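Tle cognate immunity protein 4 C-terminal domain-containing protein (Pseudomonas aeruginosa PAO1, PDB 4R1D) binds the lipase Tle4 of the H2 type VI secretion system as its cognate immunity protein, and so probably protects the bacterium from its own toxin. Local coordinates at residues L191-Q200 against P223-G231; D21-G32 against Q160-P171. One frame throughout, in Å; residues are numbered along the deposited sequence.

Interaction 1 (L191-Q200 against P223-G231); sequences LLERVDGFVQ and PGEEYLVAG
Tyr227 of strand 225-231 packs its ring against Leu192, Val195 and Val199 of helix 191-200 in a helix-on-sheet layer; the helix segment runs nearly parallel to the strand, with 21° between their directions. Packing is tightest around the ring. Val199 reaches over one face, its CG2 standing 4.3 Å from the ring centroid as a CH-pi contact, while Val195 CG2 comes against Tyr227 CD2 at 3.4 Å from an oblique direction. Leu192 CD2 closes in on the same ring carbon and also meets Glu226 O at 3.4 Å. Deeper down, Leu191 holds CG anti to its backbone N (chi1 171°), which lowers CD2 onto Glu225 O, and Val199 CG1 touches Val229 CG1 at 4.0 Å. Thr211 of strand 209-214 packs against Val199 and Tyr227, and Leu91 of the Tle4 chain against Val229.

The outer border is looser and more polar. There the branch carbon CG of Leu192 lies 3.7 Å from Glu225 OE1, the two side chains crossing at about a right angle. A water accepts from Leu192 N close by, though its very short approach to Glu225 is doubtful. At the far end of the ring Tyr227 OH donates to Asp196 OD1 at 2.7 Å; OD1 also pairs with Lys214, and Gln200 NE2, within the same helix, adds a weak bond to it. OD1 lies at the ring edge, in its plane, and is met on its anti side, 24° out of the carboxylate plane.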
loop_
_atom_site.group_PDB
_atom_site.type_symbol
_atom_site.label_atom_id
_atom_site.label_comp_id
_atom_site.label_asym_id
_atom_site.label_seq_id
_atom_site.Cartn_x
_atom_site.Cartn_y
_atom_site.Cartn_z
ATOM N N LEU B 191 -12.903 17.486 -11.153
ATOM C CA LEU B 191 -13.264 16.126 -11.527
ATOM C C LEU B 191 -13.310 15.845 -13.030
ATOM O O LEU B 191 -12.704 14.896 -13.496
ATOM C CB LEU B 191 -14.608 15.763 -10.909
ATOM C CG LEU B 191 -15.178 14.443 -11.412
ATOM C CD1 LEU B 191 -14.320 13.287 -10.943
ATOM C CD2 LEU B 191 -16.598 14.307 -10.889
ATOM N N LEU B 192 -14.045 16.643 -13.791
ATOM C CA LEU B 192 -14.190 16.323 -15.208
ATOM C C LEU B 192 -12.857 16.387 -15.934
ATOM O O LEU B 192 -12.522 15.484 -16.711
ATOM C CB LEU B 192 -15.210 17.233 -15.889
ATOM C CG LEU B 192 -16.624 17.215 -15.311
ATOM C CD1 LEU B 192 -17.602 17.852 -16.291
ATOM C CD2 LEU B 192 -17.050 15.795 -14.962
ATOM N N GLU B 193 -12.087 17.439 -15.666
ATOM C CA GLU B 193 -10.777 17.585 -16.303
ATOM C C GLU B 193 -9.844 16.457 -15.882
ATOM O O GLU B 193 -9.008 16.016 -16.665
ATOM C CB GLU B 193 -10.153 18.950 -15.982
ATOM C CG GLU B 193 -9.546 19.061 -14.594
ATOM C CD GLU B 193 -8.978 20.446 -14.311
ATOM O OE1 GLU B 193 -8.339 20.620 -13.252
ATOM O OE2 GLU B 193 -9.173 21.359 -15.144
ATOM N N ARG B 194 -10.005 15.987 -14.645
ATOM C CA ARG B 194 -9.136 14.966 -14.068
ATOM C C ARG B 194 -9.296 13.600 -14.726
ATOM O O ARG B 194 -8.299 12.944 -15.077
ATOM C CB ARG B 194 -9.424 14.834 -12.566
ATOM C CG ARG B 194 -8.695 13.710 -11.858
ATOM C CD ARG B 194 -9.218 13.559 -10.414
ATOM N NE ARG B 194 -9.420 14.863 -9.790
ATOM C CZ ARG B 194 -10.468 15.174 -9.032
ATOM N NH1 ARG B 194 -11.405 14.269 -8.790
ATOM N NH2 ARG B 194 -10.580 16.395 -8.517
ATOM N N VAL B 195 -10.543 13.169 -14.889
ATOM C CA VAL B 195 -10.807 11.786 -15.295
ATOM C C VAL B 195 -11.096 11.589 -16.767
ATOM O O VAL B 195 -11.152 10.459 -17.228
ATOM C CB VAL B 195 -12.019 11.179 -14.544
ATOM C CG1 VAL B 195 -11.802 11.218 -13.065
ATOM C CG2 VAL B 195 -13.303 11.897 -14.935
ATOM N N ASP B 196 -11.302 12.675 -17.502
ATOM C CA ASP B 196 -11.768 12.540 -18.878
ATOM C C ASP B 196 -10.823 11.720 -19.755
ATOM O O ASP B 196 -11.270 10.852 -20.508
ATOM C CB ASP B 196 -12.047 13.890 -19.518
ATOM C CG ASP B 196 -12.725 13.745 -20.858
ATOM O OD1 ASP B 196 -13.906 13.337 -20.882
ATOM O OD2 ASP B 196 -12.077 14.017 -21.885
ATOM N N GLY B 197 -9.526 11.997 -19.662
ATOM C CA GLY B 197 -8.544 11.227 -20.412
ATOM C C GLY B 197 -8.729 9.735 -20.208
ATOM O O GLY B 197 -8.838 8.969 -21.181
ATOM N N PHE B 198 -8.779 9.317 -18.945
ATOM C CA PHE B 198 -8.899 7.902 -18.629
ATOM C C PHE B 198 -10.220 7.344 -19.154
ATOM O O PHE B 198 -10.256 6.258 -19.736
ATOM C CB PHE B 198 -8.773 7.641 -17.126
ATOM C CG PHE B 198 -8.593 6.188 -16.786
ATOM C CD1 PHE B 198 -9.648 5.439 -16.290
ATOM C CD2 PHE B 198 -7.376 5.563 -16.999
ATOM C CE1 PHE B 198 -9.485 4.102 -15.987
ATOM C CE2 PHE B 198 -7.205 4.222 -16.701
ATOM C CZ PHE B 198 -8.265 3.491 -16.190
ATOM N N VAL B 199 -11.309 8.080 -18.940
ATOM C CA VAL B 199 -12.599 7.634 -19.454
ATOM C C VAL B 199 -12.588 7.487 -20.981
ATOM O O VAL B 199 -13.048 6.479 -21.508
ATOM C CB VAL B 199 -13.757 8.565 -19.026
ATOM C CG1 VAL B 199 -15.051 8.109 -19.675
ATOM C CG2 VAL B 199 -13.888 8.577 -17.503
ATOM N N GLN B 200 -12.077 8.490 -21.695
ATOM C CA GLN B 200 -12.008 8.390 -23.153
ATOM C C GLN B 200 -11.189 7.162 -23.555
ATOM O O GLN B 200 -11.491 6.495 -24.544
ATOM C CB GLN B 200 -11.412 9.657 -23.775
ATOM C CG GLN B 200 -12.240 10.908 -23.570
ATOM C CD GLN B 200 -13.635 10.786 -24.138
ATOM O OE1 GLN B 200 -13.861 10.066 -25.111
ATOM N NE2 GLN B 200 -14.585 11.485 -23.528
ATOM N N PRO B 223 -22.021 23.636 -6.078
ATOM C CA PRO B 223 -21.699 23.597 -7.510
ATOM C C PRO B 223 -21.059 22.277 -7.937
ATOM O O PRO B 223 -19.920 22.280 -8.377
ATOM C CB PRO B 223 -20.703 24.750 -7.668
ATOM C CG PRO B 223 -20.063 24.880 -6.348
ATOM C CD PRO B 223 -21.106 24.507 -5.324
ATOM N N GLY B 224 -21.795 21.175 -7.830
ATOM C CA GLY B 224 -21.236 19.876 -8.178
ATOM C C GLY B 224 -21.175 19.606 -9.673
ATOM O O GLY B 224 -21.955 20.156 -10.446
ATOM N N GLU B 225 -20.230 18.760 -10.081
ATOM C CA GLU B 225 -20.177 18.269 -11.450
ATOM C C GLU B 225 -20.078 16.754 -11.389
ATOM O O GLU B 225 -19.586 16.212 -10.407
ATOM C CB GLU B 225 -18.995 18.882 -12.202
ATOM C CG GLU B 225 -19.101 20.408 -12.285
ATOM C CD GLU B 225 -18.143 21.036 -13.290
ATOM O OE1 GLU B 225 -17.059 20.464 -13.533
ATOM O OE2 GLU B 225 -18.486 22.110 -13.835
ATOM N N GLU B 226 -20.562 16.072 -12.416
ATOM C CA GLU B 226 -20.612 14.616 -12.364
ATOM C C GLU B 226 -20.182 13.970 -13.668
ATOM O O GLU B 226 -20.240 14.578 -14.730
ATOM C CB GLU B 226 -22.023 14.144 -12.001
ATOM C CG GLU B 226 -23.014 14.317 -13.123
ATOM C CD GLU B 226 -24.436 13.984 -12.710
ATOM O OE1 GLU B 226 -24.636 13.417 -11.609
ATOM O OE2 GLU B 226 -25.352 14.302 -13.493
ATOM N N TYR B 227 -19.782 12.711 -13.566
ATOM C CA TYR B 227 -19.356 11.937 -14.702
ATOM C C TYR B 227 -19.835 10.537 -14.380
ATOM O O TYR B 227 -19.466 9.976 -13.352
ATOM C CB TYR B 227 -17.821 11.980 -14.799
ATOM C CG TYR B 227 -17.272 11.848 -16.202
ATOM C CD1 TYR B 227 -17.821 10.951 -17.105
ATOM C CD2 TYR B 227 -16.206 12.630 -16.621
ATOM C CE1 TYR B 227 -17.315 10.829 -18.394
ATOM C CE2 TYR B 227 -15.692 12.517 -17.908
ATOM C CZ TYR B 227 -16.254 11.612 -18.788
ATOM O OH TYR B 227 -15.760 11.491 -20.069
ATOM N N LEU B 228 -20.680 9.975 -15.237
ATOM C CA LEU B 228 -21.335 8.707 -14.933
ATOM C C LEU B 228 -21.078 7.711 -16.052
ATOM O O LEU B 228 -21.434 7.970 -17.203
ATOM C CB LEU B 228 -22.855 8.916 -14.805
ATOM C CG LEU B 228 -23.486 9.298 -13.462
ATOM C CD1 LEU B 228 -22.794 10.446 -12.768
ATOM C CD2 LEU B 228 -24.969 9.616 -13.659
ATOM N N VAL B 229 -20.466 6.576 -15.732
ATOM C CA VAL B 229 -20.193 5.586 -16.764
ATOM C C VAL B 229 -20.736 4.216 -16.371
ATOM O O VAL B 229 -20.968 3.940 -15.198
ATOM C CB VAL B 229 -18.683 5.498 -17.095
ATOM C CG1 VAL B 229 -18.120 6.893 -17.398
ATOM C CG2 VAL B 229 -17.918 4.849 -15.962
ATOM N N ALA B 230 -20.972 3.374 -17.364
ATOM C CA ALA B 230 -21.416 2.018 -17.109
ATOM C C ALA B 230 -20.851 1.126 -18.196
ATOM O O ALA B 230 -20.499 1.596 -19.281
ATOM C CB ALA B 230 -22.929 1.942 -17.087
ATOM N N GLY B 231 -20.743 -0.163 -17.907
ATOM C CA GLY B 231 -20.343 -1.097 -18.932
ATOM C C GLY B 231 -20.650 -2.548 -18.666
ATOM O O GLY B 231 -20.854 -2.963 -17.531
HETATM O O HOH W 1 -15.526 18.876 -12.551
#

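Interaction 2 (D21-G32 against Q160-P171); sequences DAVINAGYYLWG and QVERFGVGVTFP
The guanidinium of Arg163 lies flat on one face of the Tyr29 ring, planes 11° apart and centres 4.0 Å apart, a cation-pi stack. Its NH1 hangs over the rim near CD1 and CE1, because the arginine runs out extended and then bends at chi3 (65°) to lay its end on the ring. At the edge, in plane, a water lies 2.6 Å from Tyr29 OH and within hydrogen-bonding distance of Gly165 O. The Trp31 indole has Val161 N over one face, 3.7 Å above its plane; this buried nitrogen has no polar partner in the model. At the indole edge a second water accepts from NE1 and donates to Gln160 OE1.

Beneath these groups strands 23-30 and 162-169 form an antiparallel ladder, with hydrogen-bonded pairs from Val23-Thr169 to Tyr29-Arg163. Most of its bonds are nearly straight, but Arg163 N to Tyr29 O is bent to 135°. Trp31 N adds one more bond, to Val161 O at 2.9 Å. Gly27, Gly165 and Gly167 keep the Tyr29 face low, and the tyrosine hydroxyl lies above Gly27. The opposite face is largely apolar, with Glu162, paired with Arg13, at its end: Ile24 CG2 meets Val166 CG1 at 3.6 Å, and Tyr28 CD1 meets Phe164 CB at 3.7 Å.

Arg163 NH2 bonds to Gln110 of the Tle4 chain and Tyr29 OH to Asn64 of that chain; Arg163 also makes a long, weak ion pair with Glu104 of Tle4. The stack thus turns a charged and a hydroxyl group to the lipase, which probably contributes to its recognition.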
loop_
_atom_site.group_PDB
_atom_site.type_symbol
_atom_site.label_atom_id
_atom_site.label_comp_id
_atom_site.label_asym_id
_atom_site.label_seq_id
_atom_site.Cartn_x
_atom_site.Cartn_y
_atom_site.Cartn_z
ATOM N N ASP B 21 -32.941 0.678 4.873
ATOM C CA ASP B 21 -32.184 -0.563 5.015
ATOM C C ASP B 21 -30.702 -0.411 4.631
ATOM O O ASP B 21 -29.968 -1.390 4.593
ATOM C CB ASP B 21 -32.830 -1.691 4.204
ATOM C CG ASP B 21 -32.925 -1.372 2.722
ATOM O OD1 ASP B 21 -33.008 -0.173 2.378
ATOM O OD2 ASP B 21 -32.928 -2.315 1.894
ATOM N N ALA B 22 -30.268 0.816 4.365
ATOM C CA ALA B 22 -28.872 1.068 3.998
ATOM C C ALA B 22 -27.949 0.624 5.126
ATOM O O ALA B 22 -28.230 0.876 6.301
ATOM C CB ALA B 22 -28.664 2.544 3.693
ATOM N N VAL B 23 -26.856 -0.044 4.761
ATOM C CA VAL B 23 -25.840 -0.472 5.715
ATOM C C VAL B 23 -24.688 0.527 5.630
ATOM O O VAL B 23 -24.052 0.651 4.581
ATOM C CB VAL B 23 -25.316 -1.876 5.375
ATOM C CG1 VAL B 23 -24.259 -2.315 6.385
ATOM C CG2 VAL B 23 -26.475 -2.875 5.315
ATOM N N ILE B 24 -24.428 1.216 6.735
ATOM C CA ILE B 24 -23.576 2.413 6.749
ATOM C C ILE B 24 -22.343 2.222 7.633
ATOM O O ILE B 24 -22.447 1.786 8.778
ATOM C CB ILE B 24 -24.371 3.628 7.282
ATOM C CG1 ILE B 24 -25.618 3.866 6.427
ATOM C CG2 ILE B 24 -23.500 4.884 7.336
ATOM C CD1 ILE B 24 -26.659 4.761 7.099
ATOM N N ASN B 25 -21.173 2.543 7.090
ATOM C CA ASN B 25 -19.938 2.561 7.854
ATOM C C ASN B 25 -19.284 3.930 7.685
ATOM O O ASN B 25 -19.057 4.364 6.562
ATOM C CB ASN B 25 -18.988 1.471 7.358
ATOM C CG ASN B 25 -19.397 0.095 7.827
ATOM O OD1 ASN B 25 -19.062 -0.309 8.935
ATOM N ND2 ASN B 25 -20.147 -0.623 6.993
ATOM N N ALA B 26 -18.998 4.601 8.796
ATOM C CA ALA B 26 -18.490 5.968 8.750
ATOM C C ALA B 26 -17.185 6.132 9.508
ATOM O O ALA B 26 -16.934 5.455 10.510
ATOM C CB ALA B 26 -19.514 6.936 9.291
ATOM N N GLY B 27 -16.378 7.073 9.036
ATOM C CA GLY B 27 -15.166 7.467 9.721
ATOM C C GLY B 27 -15.034 8.979 9.713
ATOM O O GLY B 27 -15.454 9.636 8.751
ATOM N N TYR B 28 -14.438 9.515 10.778
ATOM C CA TYR B 28 -14.287 10.956 10.964
ATOM C C TYR B 28 -12.854 11.232 11.329
ATOM O O TYR B 28 -12.252 10.467 12.083
ATOM C CB TYR B 28 -15.196 11.445 12.089
ATOM C CG TYR B 28 -16.620 11.077 11.826
ATOM C CD1 TYR B 28 -17.407 11.868 11.004
ATOM C CD2 TYR B 28 -17.165 9.921 12.363
ATOM C CE1 TYR B 28 -18.708 11.528 10.728
ATOM C CE2 TYR B 28 -18.481 9.567 12.096
ATOM C CZ TYR B 28 -19.243 10.380 11.279
ATOM O OH TYR B 28 -20.549 10.055 10.998
ATOM N N TYR B 29 -12.310 12.324 10.802
ATOM C CA TYR B 29 -10.888 12.596 10.949
ATOM C C TYR B 29 -10.673 14.066 11.282
ATOM O O TYR B 29 -11.234 14.947 10.624
ATOM C CB TYR B 29 -10.146 12.237 9.644
ATOM C CG TYR B 29 -10.519 10.873 9.104
ATOM C CD1 TYR B 29 -11.654 10.705 8.322
ATOM C CD2 TYR B 29 -9.734 9.757 9.375
ATOM C CE1 TYR B 29 -12.010 9.461 7.828
ATOM C CE2 TYR B 29 -10.088 8.486 8.880
ATOM C CZ TYR B 29 -11.222 8.357 8.114
ATOM O OH TYR B 29 -11.584 7.126 7.614
ATOM N N LEU B 30 -9.848 14.310 12.298
ATOM C CA LEU B 30 -9.542 15.659 12.750
ATOM C C LEU B 30 -8.036 15.889 12.620
ATOM O O LEU B 30 -7.238 15.109 13.143
ATOM C CB LEU B 30 -9.976 15.808 14.209
ATOM C CG LEU B 30 -9.918 17.185 14.851
ATOM C CD1 LEU B 30 -10.838 18.168 14.125
ATOM C CD2 LEU B 30 -10.296 17.046 16.319
ATOM N N TRP B 31 -7.663 16.966 11.929
ATOM C CA TRP B 31 -6.264 17.246 11.636
ATOM C C TRP B 31 -5.612 15.991 11.058
ATOM O O TRP B 31 -4.451 15.702 11.312
ATOM C CB TRP B 31 -5.535 17.767 12.883
ATOM C CG TRP B 31 -6.135 19.062 13.383
ATOM C CD1 TRP B 31 -6.993 19.218 14.435
ATOM C CD2 TRP B 31 -5.933 20.367 12.835
ATOM N NE1 TRP B 31 -7.346 20.539 14.568
ATOM C CE2 TRP B 31 -6.706 21.268 13.599
ATOM C CE3 TRP B 31 -5.184 20.861 11.762
ATOM C CZ2 TRP B 31 -6.742 22.636 13.332
ATOM C CZ3 TRP B 31 -5.215 22.220 11.502
ATOM C CH2 TRP B 31 -5.991 23.092 12.281
ATOM N N GLY B 32 -6.383 15.257 10.258
ATOM C CA GLY B 32 -5.855 14.135 9.505
ATOM C C GLY B 32 -5.884 12.791 10.210
ATOM O O GLY B 32 -5.660 11.767 9.580
ATOM N N GLN B 160 -11.024 24.335 11.292
ATOM C CA GLN B 160 -10.092 23.280 11.676
ATOM C C GLN B 160 -10.046 22.313 10.501
ATOM O O GLN B 160 -10.997 22.260 9.715
ATOM C CB GLN B 160 -10.589 22.549 12.921
ATOM C CG GLN B 160 -12.004 22.037 12.768
ATOM C CD GLN B 160 -12.539 21.364 14.018
ATOM O OE1 GLN B 160 -11.991 21.518 15.109
ATOM N NE2 GLN B 160 -13.614 20.600 13.859
ATOM N N VAL B 161 -8.956 21.563 10.354
ATOM C CA VAL B 161 -8.920 20.533 9.318
ATOM C C VAL B 161 -9.814 19.372 9.770
ATOM O O VAL B 161 -9.608 18.805 10.844
ATOM C CB VAL B 161 -7.503 20.010 9.058
ATOM C CG1 VAL B 161 -7.546 18.767 8.181
ATOM C CG2 VAL B 161 -6.627 21.092 8.427
ATOM N N GLU B 162 -10.799 19.031 8.942
ATOM C CA GLU B 162 -11.807 18.045 9.310
ATOM C C GLU B 162 -12.261 17.308 8.060
ATOM O O GLU B 162 -12.292 17.871 6.968
ATOM C CB GLU B 162 -13.003 18.720 10.028
ATOM C CG GLU B 162 -13.710 19.779 9.214
ATOM C CD GLU B 162 -14.848 20.448 9.971
ATOM O OE1 GLU B 162 -14.744 20.574 11.212
ATOM O OE2 GLU B 162 -15.843 20.835 9.317
ATOM N N ARG B 163 -12.612 16.039 8.223
ATOM C CA ARG B 163 -12.912 15.196 7.083
ATOM C C ARG B 163 -13.770 14.046 7.553
ATOM O O ARG B 163 -13.655 13.609 8.700
ATOM C CB ARG B 163 -11.595 14.669 6.466
ATOM C CG ARG B 163 -11.764 13.516 5.466
ATOM C CD ARG B 163 -10.484 13.291 4.652
ATOM N NE ARG B 163 -9.340 12.837 5.451
ATOM C CZ ARG B 163 -9.045 11.558 5.665
ATOM N NH1 ARG B 163 -9.824 10.593 5.168
ATOM N NH2 ARG B 163 -7.974 11.236 6.372
ATOM N N PHE B 164 -14.646 13.574 6.674
ATOM C CA PHE B 164 -15.326 12.307 6.902
ATOM C C PHE B 164 -15.359 11.466 5.641
ATOM O O PHE B 164 -15.158 11.956 4.528
ATOM C CB PHE B 164 -16.750 12.511 7.457
ATOM C CG PHE B 164 -17.730 13.116 6.472
ATOM C CD1 PHE B 164 -18.321 12.346 5.484
ATOM C CD2 PHE B 164 -18.074 14.455 6.558
ATOM C CE1 PHE B 164 -19.230 12.909 4.581
ATOM C CE2 PHE B 164 -18.991 15.025 5.678
ATOM C CZ PHE B 164 -19.573 14.256 4.692
ATOM N N GLY B 165 -15.612 10.181 5.824
ATOM C CA GLY B 165 -15.892 9.311 4.709
ATOM C C GLY B 165 -16.926 8.315 5.180
ATOM O O GLY B 165 -16.788 7.738 6.260
ATOM N N VAL B 166 -17.953 8.122 4.360
ATOM C CA VAL B 166 -19.058 7.243 4.690
ATOM C C VAL B 166 -19.253 6.302 3.530
ATOM O O VAL B 166 -19.229 6.724 2.383
ATOM C CB VAL B 166 -20.370 8.039 4.922
ATOM C CG1 VAL B 166 -21.502 7.090 5.263
ATOM C CG2 VAL B 166 -20.174 9.064 6.026
ATOM N N GLY B 167 -19.412 5.020 3.836
ATOM C CA GLY B 167 -19.623 4.002 2.824
ATOM C C GLY B 167 -20.943 3.301 3.079
ATOM O O GLY B 167 -21.284 3.027 4.223
ATOM N N VAL B 168 -21.679 3.021 2.004
ATOM C CA VAL B 168 -23.048 2.540 2.134
ATOM C C VAL B 168 -23.308 1.407 1.167
ATOM O O VAL B 168 -22.979 1.510 -0.017
ATOM C CB VAL B 168 -24.046 3.679 1.814
ATOM C CG1 VAL B 168 -25.472 3.257 2.148
ATOM C CG2 VAL B 168 -23.677 4.928 2.594
ATOM N N THR B 169 -23.908 0.327 1.665
ATOM C CA THR B 169 -24.402 -0.720 0.776
ATOM C C THR B 169 -25.910 -0.876 0.893
ATOM O O THR B 169 -26.532 -0.406 1.860
ATOM C CB THR B 169 -23.692 -2.087 0.984
ATOM O OG1 THR B 169 -23.999 -2.618 2.276
ATOM C CG2 THR B 169 -22.162 -1.925 0.842
ATOM N N PHE B 170 -26.489 -1.524 -0.113
ATOM C CA PHE B 170 -27.938 -1.614 -0.245
ATOM C C PHE B 170 -28.332 -3.071 -0.445
ATOM O O PHE B 170 -27.973 -3.677 -1.453
ATOM C CB PHE B 170 -28.398 -0.783 -1.445
ATOM C CG PHE B 170 -27.840 0.619 -1.463
ATOM C CD1 PHE B 170 -28.552 1.668 -0.904
ATOM C CD2 PHE B 170 -26.608 0.885 -2.043
ATOM C CE1 PHE B 170 -28.042 2.955 -0.906
ATOM C CE2 PHE B 170 -26.096 2.172 -2.053
ATOM C CZ PHE B 170 -26.810 3.209 -1.486
ATOM N N PRO B 171 -29.045 -3.651 0.532
ATOM C CA PRO B 171 -29.449 -5.061 0.441
ATOM C C PRO B 171 -30.034 -5.424 -0.924
ATOM O O PRO B 171 -29.691 -6.474 -1.477
ATOM C CB PRO B 171 -30.513 -5.180 1.537
ATOM C CG PRO B 171 -30.052 -4.220 2.583
ATOM C CD PRO B 171 -29.393 -3.062 1.837
HETATM O O HOH W 2 -13.971 7.099 6.525
HETATM O O HOH W 3 -9.426 21.709 16.063
#

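In the fold
Interaction 2 closes before interaction 1 opens along the chain; their centres lie about 23 Å apart and their nearest atoms about 14 Å. Strands 176-183, 256-263 and 236-245 come between strand 162-169 and strand 225-233 in the antiparallel order, so the two contacts are joined through strand neighbours and do not touch. The centre of interaction 2 lies about 3 Å from the centre of the chain, and it pairs a strand of the N-terminal domain with one of the C-terminal domain; that of interaction 1 lies about 22 Å out, wholly within the C-terminal domain. Both border the Tle4 chain: Ala95 of Tle4 packs on Val195, and Ala66 of Tle4 on Asn25, which spreads the interface across both domains.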